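Local coordinates for anophensin (Anopheles stephensi, PDB 6XMB), which inhibits the host kallikrein-kinin (contact) system by blocking reciprocal activation of factor XII and prekallikrein, and weakly inhibits the alternative pathway of complement, at residues Q9-M12 / K13-A17; K25-Y28 / L29-K33. All coordinates share one frame; numbering follows the deposited sequence.

Interaction 1. Residues Q9-M12 / K13-A17; sequences QQLM and KVFRA
R16 and K13 make the shortest backbone bonds here, R16 N giving its hydrogen to M12 O at 2.8 Å and K13 N to Q9 O at 2.9 Å. F15 N reaches L11 O at 3.2 Å, while V14 N to Q10 O, at 3.4 Å, is weak. All four join residues i and i+4, the pattern of an alpha helix. Among the side chains, L11 and F15 carry the contact, lying next to each other and pointing the same way. With CG of L11 anti to its own backbone N (chi1 -169°), the isobutyl group brings CD1 to within 3.7 Å of F15 CE2, and L11 CG sits at the ring edge, in its plane. The same edge runs past the backbone, F15 CD2 being 3.1 Å from L11 O. Leucine and phenylalanine suit this buried strip, as does V14. On the exposed side R16, bent at chi3 (57°), is long enough to turn back along the helix surface, so that M12 O and K13 CA lie over one guanidinium face, toward its rim. These turns lie near the start of helix 6-49, against the second subunit: Y45 of its helix 6-49 packs on L11 and M12, M65 of its helix 59-80 on V14, and its L57, just before that helix, on Q10.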
loop_
_atom_site.group_PDB
_atom_site.type_symbol
_atom_site.label_atom_id
_atom_site.label_comp_id
_atom_site.label_asym_id
_atom_site.label_seq_id
_atom_site.Cartn_x
_atom_site.Cartn_y
_atom_site.Cartn_z
ATOM N N GLN A 9 -11.063 7.375 25.734
ATOM C CA GLN A 9 -9.965 8.102 25.104
ATOM C C GLN A 9 -8.758 7.211 24.841
ATOM O O GLN A 9 -8.080 7.396 23.830
ATOM C CB GLN A 9 -9.564 9.291 25.964
ATOM C CG GLN A 9 -10.258 10.558 25.561
ATOM C CD GLN A 9 -10.324 11.567 26.681
ATOM O OE1 GLN A 9 -9.759 11.353 27.763
ATOM N NE2 GLN A 9 -11.030 12.675 26.437
ATOM N N GLN A 10 -8.477 6.246 25.724
ATOM C CA GLN A 10 -7.365 5.328 25.495
ATOM C C GLN A 10 -7.656 4.379 24.348
ATOM O O GLN A 10 -6.744 4.019 23.592
ATOM C CB GLN A 10 -7.058 4.523 26.754
ATOM C CG GLN A 10 -6.332 5.312 27.813
ATOM C CD GLN A 10 -6.796 4.975 29.212
ATOM O OE1 GLN A 10 -7.692 4.143 29.396
ATOM N NE2 GLN A 10 -6.195 5.628 30.216
ATOM N N LEU A 11 -8.905 3.943 24.216
ATOM C CA LEU A 11 -9.277 3.119 23.076
ATOM C C LEU A 11 -9.124 3.892 21.775
ATOM O O LEU A 11 -8.589 3.362 20.792
ATOM C CB LEU A 11 -10.704 2.633 23.242
ATOM C CG LEU A 11 -11.174 1.557 22.277
ATOM C CD1 LEU A 11 -10.275 0.330 22.318
ATOM C CD2 LEU A 11 -12.600 1.204 22.627
ATOM N N MET A 12 -9.580 5.152 21.759
ATOM C CA MET A 12 -9.547 5.940 20.537
ATOM C C MET A 12 -8.130 6.352 20.183
ATOM O O MET A 12 -7.848 6.653 19.024
ATOM C CB MET A 12 -10.397 7.198 20.684
ATOM C CG MET A 12 -11.874 7.007 20.963
ATOM S SD MET A 12 -12.717 8.607 20.721
ATOM C CE MET A 12 -11.791 9.136 19.225
ATOM N N LYS A 13 -7.262 6.433 21.186
ATOM C CA LYS A 13 -5.857 6.706 20.963
ATOM C C LYS A 13 -5.216 5.597 20.144
ATOM O O LYS A 13 -4.478 5.869 19.184
ATOM C CB LYS A 13 -5.170 6.871 22.314
ATOM C CG LYS A 13 -3.748 7.386 22.282
ATOM C CD LYS A 13 -2.803 6.326 22.818
ATOM C CE LYS A 13 -1.559 6.971 23.410
ATOM N NZ LYS A 13 -1.891 7.764 24.624
ATOM N N VAL A 14 -5.521 4.337 20.476
ATOM C CA VAL A 14 -4.998 3.223 19.688
ATOM C C VAL A 14 -5.558 3.262 18.274
ATOM O O VAL A 14 -4.857 2.961 17.301
ATOM C CB VAL A 14 -5.306 1.874 20.369
ATOM C CG1 VAL A 14 -4.935 0.737 19.460
ATOM C CG2 VAL A 14 -4.556 1.767 21.684
ATOM N N PHE A 15 -6.823 3.639 18.120
ATOM C CA PHE A 15 -7.350 3.665 16.762
ATOM C C PHE A 15 -6.856 4.866 15.970
ATOM O O PHE A 15 -6.748 4.773 14.747
ATOM C CB PHE A 15 -8.865 3.591 16.779
ATOM C CG PHE A 15 -9.339 2.216 17.055
ATOM C CD1 PHE A 15 -9.365 1.274 16.044
ATOM C CD2 PHE A 15 -9.669 1.829 18.341
ATOM C CE1 PHE A 15 -9.758 -0.012 16.310
ATOM C CE2 PHE A 15 -10.067 0.544 18.591
ATOM C CZ PHE A 15 -10.112 -0.373 17.572
ATOM N N ARG A 16 -6.529 5.977 16.633
ATOM C CA ARG A 16 -5.896 7.097 15.930
ATOM C C ARG A 16 -4.589 6.644 15.267
ATOM O O ARG A 16 -4.359 6.896 14.079
ATOM C CB ARG A 16 -5.660 8.251 16.914
ATOM C CG ARG A 16 -5.034 9.520 16.315
ATOM C CD ARG A 16 -5.437 10.771 17.144
ATOM N NE ARG A 16 -5.044 10.638 18.544
ATOM C CZ ARG A 16 -5.881 10.616 19.582
ATOM N NH1 ARG A 16 -7.190 10.752 19.420
ATOM N NH2 ARG A 16 -5.401 10.467 20.805
ATOM N N ALA A 17 -3.750 5.929 16.015
ATOM C CA ALA A 17 -2.460 5.488 15.502
ATOM C C ALA A 17 -2.610 4.498 14.353
ATOM O O ALA A 17 -1.724 4.394 13.496
ATOM C CB ALA A 17 -1.648 4.856 16.632
#

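Interaction 2. Residues K25-Y28 / L29-K33; sequences KAFY and LHRAK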
loop_
_atom_site.group_PDB
_atom_site.type_symbol
_atom_site.label_atom_id
_atom_site.label_comp_id
_atom_site.label_asym_id
_atom_site.label_seq_id
_atom_site.Cartn_x
_atom_site.Cartn_y
_atom_site.Cartn_z
ATOM N N LYS A 25 0.867 4.590 4.927
ATOM C CA LYS A 25 0.883 3.698 3.771
ATOM C C LYS A 25 0.428 4.435 2.515
ATOM O O LYS A 25 0.972 4.205 1.431
ATOM C CB LYS A 25 0.016 2.464 4.054
ATOM C CG LYS A 25 0.634 1.525 5.098
ATOM C CD LYS A 25 -0.351 0.433 5.629
ATOM C CE LYS A 25 0.346 -0.488 6.653
ATOM N NZ LYS A 25 -0.534 -1.549 7.309
ATOM N N ALA A 26 -0.542 5.354 2.646
ATOM C CA ALA A 26 -0.990 6.124 1.489
ATOM C C ALA A 26 0.081 7.108 1.035
ATOM O O ALA A 26 0.170 7.422 -0.162
ATOM C CB ALA A 26 -2.279 6.877 1.803
ATOM N N PHE A 27 0.890 7.601 1.979
ATOM C CA PHE A 27 2.043 8.423 1.630
ATOM C C PHE A 27 3.071 7.616 0.838
ATOM O O PHE A 27 3.638 8.124 -0.136
ATOM C CB PHE A 27 2.666 8.987 2.900
ATOM C CG PHE A 27 3.792 9.915 2.660
ATOM C CD1 PHE A 27 3.581 11.144 2.054
ATOM C CD2 PHE A 27 5.070 9.593 3.069
ATOM C CE1 PHE A 27 4.626 12.024 1.839
ATOM C CE2 PHE A 27 6.127 10.490 2.852
ATOM C CZ PHE A 27 5.888 11.698 2.248
ATOM N N TYR A 28 3.325 6.363 1.254
ATOM C CA TYR A 28 4.195 5.467 0.495
ATOM C C TYR A 28 3.736 5.380 -0.957
ATOM O O TYR A 28 4.532 5.510 -1.883
ATOM C CB TYR A 28 4.233 4.047 1.115
ATOM C CG TYR A 28 4.785 3.071 0.083
ATOM C CD1 TYR A 28 6.148 2.893 -0.056
ATOM C CD2 TYR A 28 3.950 2.443 -0.833
ATOM C CE1 TYR A 28 6.664 2.092 -1.042
ATOM C CE2 TYR A 28 4.443 1.662 -1.819
ATOM C CZ TYR A 28 5.809 1.476 -1.914
ATOM O OH TYR A 28 6.321 0.691 -2.908
ATOM N N LEU A 29 2.442 5.131 -1.171
ATOM C CA LEU A 29 1.937 4.962 -2.531
ATOM C C LEU A 29 2.157 6.208 -3.349
ATOM O O LEU A 29 2.491 6.133 -4.536
ATOM C CB LEU A 29 0.452 4.642 -2.508
ATOM C CG LEU A 29 0.094 3.182 -2.376
ATOM C CD1 LEU A 29 -1.429 3.031 -2.331
ATOM C CD2 LEU A 29 0.697 2.447 -3.547
ATOM N N HIS A 30 1.901 7.366 -2.732
ATOM C CA HIS A 30 2.061 8.641 -3.402
ATOM C C HIS A 30 3.509 8.842 -3.834
ATOM O O HIS A 30 3.774 9.201 -4.979
ATOM C CB HIS A 30 1.567 9.760 -2.464
ATOM C CG HIS A 30 2.207 11.097 -2.697
ATOM N ND1 HIS A 30 1.820 11.949 -3.714
ATOM C CD2 HIS A 30 3.194 11.744 -2.026
ATOM C CE1 HIS A 30 2.541 13.058 -3.663
ATOM N NE2 HIS A 30 3.384 12.959 -2.648
ATOM N N ARG A 31 4.461 8.601 -2.931
ATOM C CA ARG A 31 5.875 8.706 -3.302
ATOM C C ARG A 31 6.231 7.753 -4.431
ATOM O O ARG A 31 7.008 8.105 -5.323
ATOM C CB ARG A 31 6.767 8.404 -2.095
ATOM C CG ARG A 31 6.508 9.303 -0.897
ATOM C CD ARG A 31 6.847 10.763 -1.240
ATOM N NE ARG A 31 8.262 10.970 -1.508
ATOM C CZ ARG A 31 8.812 12.177 -1.689
ATOM N NH1 ARG A 31 8.065 13.280 -1.613
ATOM N NH2 ARG A 31 10.108 12.280 -1.940
ATOM N N ALA A 32 5.696 6.525 -4.394
ATOM C CA ALA A 32 6.032 5.550 -5.430
ATOM C C ALA A 32 5.479 5.980 -6.776
ATOM O O ALA A 32 6.165 5.865 -7.795
ATOM C CB ALA A 32 5.501 4.157 -5.049
ATOM N N LYS A 33 4.255 6.519 -6.795
ATOM C CA LYS A 33 3.663 6.970 -8.051
ATOM C C LYS A 33 4.436 8.140 -8.637
ATOM O O LYS A 33 4.708 8.178 -9.841
ATOM C CB LYS A 33 2.200 7.362 -7.858
ATOM C CG LYS A 33 1.604 7.950 -9.128
ATOM C CD LYS A 33 0.267 8.667 -8.901
ATOM C CE LYS A 33 -0.822 7.679 -8.510
ATOM N NZ LYS A 33 -2.098 7.784 -9.314
#
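F27 and R31, one helical turn apart, meet by a CH-pi contact: R31 CG stands over one face of the phenyl ring, 4.0 Å from the F27 ring centroid and 14° off its normal. Bends at chi2 and chi3 keep the arginine chain beside the ring, with R31 CD 3.7 Å from F27 CZ, and its guanidinium goes on to a salt bridge with E99. Arginine suits the spot because its methylenes cover an aromatic while its tip stays charged. The H30 ring is also near F27, the two planes inclined at 34°.

Apolar packing continues at Y28, whose CZ lies 4.1 Å from A32 CB; the small alanine leaves room for the phenol, and Y28 OH is hydrogen-bonded to E73 of the same chain. L29 CD2 is 4.2 Å from Y28 CE2. K25 salt-bridges E73 of the second subunit.

Backbone hydrogen bonds underlie all this, with alpha-helical i to i+4 spacing. A32 N binds Y28 O at 2.9 Å, and R31 N binds F27 O at 3.0 Å, its N-H...O angle of 172° nearly straight; L29 and H30 pair likewise with K25 and A26. Helix 6-49 is here a member of an all-helical bundle, packed on helices 59-80 and 92-116 and on the second subunit.

How the interactions relate
From the N terminus the chain enters the long helix 6-49, and both contacts lie on it in series: interaction 1 closes at residue 17, before interaction 2 opens at residue 25. Neither encloses a loop, since each spans about two and a half helical turns, and they neither nest nor cross. Their centres are 24 Å apart and their nearest atoms about 9 Å apart, without touching. Interaction 1 lies far from the chain centre, about 29 Å between centres, and the second subunit packs on it. Interaction 2, only about 6 Å from that centre, links helix 6-49 to helices 59-80 and 92-116 as well as to the second subunit.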